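PDB 3AW8: phosphoribosylaminoimidazole carboxylase, ATPase subunit from Thermus thermophilus, which probably catalyses the ATP-dependent joining of bicarbonate to 5-aminoimidazole ribonucleotide, giving N5-carboxyaminoimidazole ribonucleotide in purine biosynthesis. Local coordinates for residues A[192-197]-A[292-297]. Residues are numbered along the deposited sequence; the frame is centred on the assembly and turned at random.
Sequences EVAFYP and GSTAPR
Thr294 reaches from its loop onto the backbone of Phe195 and the ring of Tyr196, using both branches of its side chain. Thr294 CG2 sits over the centre of the Tyr196 ring, 3.5 Å from the centroid and 12° off the ring normal, a CH-pi contact over the face. On the other branch, Thr294 OG1 donates a 2.7 Å hydrogen bond to Phe195 O, coming from above the carbonyl plane with a C=O...O angle of 131°. What lets one threonine do both is its first torsion: at chi1 49°, OG1 lies between the backbone N and the carbonyl carbon, while CG2 stands anti to that carbon. Ala194 CB comes within 4.1 Å of Thr294 CG2. In the ATP-grasp fold of this enzyme, 192-197 lies at the start of strand 193-204 of the large antiparallel sheet, where the backbones of Ala194 and Tyr196 pair with Val186 and Leu184. Segment 292-297 is part of the loop between helix 278-287 and strand 299-306 of that sheet. The far end of Tyr196 is tied down too, its OH hydrogen-bonding to Thr276 O. A leucine at Tyr196 would probably cost Thr294 CG2 its flat aromatic seat and leave Thr276 O without the hydroxyl it pairs with. Further along, Pro197 packs its CG against Pro296 CD at 3.8 Å, an apolar contact between two proline rings, while Pro197 CD lies 3.8 Å from Thr294 O.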
ATOM      1  N   GLU A 192     -17.568 -17.188   3.618  1.00 51.82           N
ATOM      2  CA  GLU A 192     -16.675 -16.923   4.745  1.00 50.99           C
ATOM      3  C   GLU A 192     -16.903 -15.500   5.233  1.00 49.88           C
ATOM      4  O   GLU A 192     -17.351 -14.647   4.470  1.00 51.45           O
ATOM      5  CB  GLU A 192     -15.215 -17.097   4.318  1.00 49.32           C
ATOM      6  CG  GLU A 192     -14.190 -16.562   5.315  1.00 48.38           C
ATOM      7  CD  GLU A 192     -12.766 -16.701   4.802  1.00 50.12           C
ATOM      8  OE1 GLU A 192     -12.599 -16.900   3.577  1.00 51.54           O
ATOM      9  OE2 GLU A 192     -11.815 -16.602   5.609  1.00 47.65           O
ATOM     10  N   VAL A 193     -16.607 -15.244   6.501  1.00 48.53           N
ATOM     11  CA  VAL A 193     -16.789 -13.909   7.058  1.00 48.36           C
ATOM     12  C   VAL A 193     -15.595 -13.510   7.914  1.00 49.09           C
ATOM     13  O   VAL A 193     -14.727 -14.335   8.208  1.00 48.52           O
ATOM     14  CB  VAL A 193     -18.077 -13.812   7.919  1.00 48.61           C
ATOM     15  CG1 VAL A 193     -19.293 -14.210   7.090  1.00 46.70           C
ATOM     16  CG2 VAL A 193     -17.946 -14.683   9.154  1.00 46.48           C
ATOM     17  N   ALA A 194     -15.561 -12.239   8.307  1.00 48.54           N
ATOM     18  CA  ALA A 194     -14.478 -11.700   9.122  1.00 47.82           C
ATOM     19  C   ALA A 194     -14.937 -10.384   9.729  1.00 46.64           C
ATOM     20  O   ALA A 194     -15.810  -9.725   9.171  1.00 47.18           O
ATOM     21  CB  ALA A 194     -13.247 -11.480   8.263  1.00 47.94           C
ATOM     22  N   PHE A 195     -14.351  -9.999  10.858  1.00 45.25           N
ATOM     23  CA  PHE A 195     -14.746  -8.762  11.529  1.00 46.56           C
ATOM     24  C   PHE A 195     -13.537  -7.987  12.038  1.00 47.82           C
ATOM     25  O   PHE A 195     -12.572  -8.581  12.530  1.00 48.97           O
ATOM     26  CB  PHE A 195     -15.679  -9.088  12.702  1.00 46.65           C
ATOM     27  CG  PHE A 195     -16.853  -9.945  12.315  1.00 48.01           C
ATOM     28  CD1 PHE A 195     -18.075  -9.370  11.983  1.00 48.16           C
ATOM     29  CD2 PHE A 195     -16.712 -11.326  12.201  1.00 46.06           C
ATOM     30  CE1 PHE A 195     -19.137 -10.159  11.538  1.00 48.22           C
ATOM     31  CE2 PHE A 195     -17.767 -12.118  11.756  1.00 47.00           C
ATOM     32  CZ  PHE A 195     -18.981 -11.533  11.422  1.00 46.72           C
ATOM     33  N   TYR A 196     -13.592  -6.663  11.915  1.00 46.73           N
ATOM     34  CA  TYR A 196     -12.508  -5.794  12.373  1.00 47.08           C
ATOM     35  C   TYR A 196     -12.824  -5.350  13.783  1.00 46.97           C
ATOM     36  O   TYR A 196     -13.969  -5.405  14.213  1.00 47.86           O
ATOM     37  CB  TYR A 196     -12.391  -4.538  11.489  1.00 45.08           C
ATOM     38  CG  TYR A 196     -11.741  -4.773  10.155  1.00 45.06           C
ATOM     39  CD1 TYR A 196     -10.353  -4.704  10.009  1.00 44.97           C
ATOM     40  CD2 TYR A 196     -12.506  -5.137   9.044  1.00 43.80           C
ATOM     41  CE1 TYR A 196      -9.740  -5.003   8.780  1.00 42.56           C
ATOM     42  CE2 TYR A 196     -11.910  -5.439   7.823  1.00 41.81           C
ATOM     43  CZ  TYR A 196     -10.531  -5.378   7.698  1.00 42.03           C
ATOM     44  OH  TYR A 196      -9.953  -5.759   6.516  1.00 38.69           O
ATOM     45  N   PRO A 197     -11.810  -4.903  14.529  1.00 47.75           N
ATOM     46  CA  PRO A 197     -12.101  -4.453  15.889  1.00 48.60           C
ATOM     47  C   PRO A 197     -13.105  -3.306  15.786  1.00 49.26           C
ATOM     48  O   PRO A 197     -13.177  -2.641  14.755  1.00 50.94           O
ATOM     49  CB  PRO A 197     -10.742  -3.967  16.385  1.00 47.60           C
ATOM     50  CG  PRO A 197      -9.785  -4.852  15.650  1.00 48.49           C
ATOM     51  CD  PRO A 197     -10.362  -4.890  14.263  1.00 47.80           C
ATOM     52  N   GLY A 292      -8.558 -12.058   4.269  1.00 51.01           N
ATOM     53  CA  GLY A 292      -7.329 -11.894   5.016  1.00 49.28           C
ATOM     54  C   GLY A 292      -7.614 -11.568   6.465  1.00 50.31           C
ATOM     55  O   GLY A 292      -8.708 -11.117   6.819  1.00 49.71           O
ATOM     56  N   SER A 293      -6.618 -11.806   7.309  1.00 50.57           N
ATOM     57  CA  SER A 293      -6.731 -11.544   8.732  1.00 51.00           C
ATOM     58  C   SER A 293      -7.079 -10.083   9.005  1.00 51.78           C
ATOM     59  O   SER A 293      -6.580  -9.173   8.336  1.00 50.82           O
ATOM     60  CB  SER A 293      -5.416 -11.902   9.428  1.00 51.56           C
ATOM     61  OG  SER A 293      -5.463 -11.559  10.802  1.00 53.92           O
ATOM     62  N   THR A 294      -7.936  -9.868   9.998  1.00 50.97           N
ATOM     63  CA  THR A 294      -8.347  -8.525  10.374  1.00 51.40           C
ATOM     64  C   THR A 294      -7.672  -8.085  11.671  1.00 50.96           C
ATOM     65  O   THR A 294      -7.987  -7.027  12.218  1.00 50.40           O
ATOM     66  CB  THR A 294      -9.863  -8.452  10.564  1.00 51.14           C
ATOM     67  OG1 THR A 294     -10.279  -9.533  11.405  1.00 52.56           O
ATOM     68  CG2 THR A 294     -10.576  -8.548   9.226  1.00 51.60           C
ATOM     69  N   ALA A 295      -6.738  -8.891  12.158  1.00 50.75           N
ATOM     70  CA  ALA A 295      -6.043  -8.564  13.396  1.00 52.71           C
ATOM     71  C   ALA A 295      -5.379  -7.185  13.322  1.00 53.32           C
ATOM     72  O   ALA A 295      -4.755  -6.839  12.321  1.00 54.42           O
ATOM     73  CB  ALA A 295      -5.006  -9.636  13.702  1.00 51.12           C
ATOM     74  N   PRO A 296      -5.520  -6.375  14.381  1.00 54.04           N
ATOM     75  CA  PRO A 296      -4.921  -5.036  14.401  1.00 55.50           C
ATOM     76  C   PRO A 296      -3.427  -5.032  14.690  1.00 57.20           C
ATOM     77  O   PRO A 296      -2.914  -5.911  15.380  1.00 59.34           O
ATOM     78  CB  PRO A 296      -5.707  -4.325  15.498  1.00 54.67           C
ATOM     79  CG  PRO A 296      -5.996  -5.426  16.450  1.00 52.73           C
ATOM     80  CD  PRO A 296      -6.402  -6.568  15.543  1.00 53.04           C
ATOM     81  N   ARG A 297      -2.733  -4.043  14.138  1.00 57.84           N
ATOM     82  CA  ARG A 297      -1.303  -3.882  14.353  1.00 57.10           C
ATOM     83  C   ARG A 297      -1.187  -2.714  15.314  1.00 57.38           C
ATOM     84  O   ARG A 297      -1.205  -1.551  14.898  1.00 57.15           O
ATOM     85  CB  ARG A 297      -0.577  -3.535  13.050  1.00 58.64           C
ATOM     86  CG  ARG A 297      -0.473  -4.671  12.038  1.00 60.63           C
ATOM     87  CD  ARG A 297       0.147  -4.154  10.750  1.00 62.78           C
ATOM     88  NE  ARG A 297       0.177  -5.146   9.679  1.00 63.79           N
ATOM     89  CZ  ARG A 297       0.370  -4.845   8.397  1.00 65.83           C
ATOM     90  NH1 ARG A 297       0.387  -5.802   7.481  1.00 65.55           N
ATOM     91  NH2 ARG A 297       0.530  -3.577   8.026  1.00 66.26           N
TER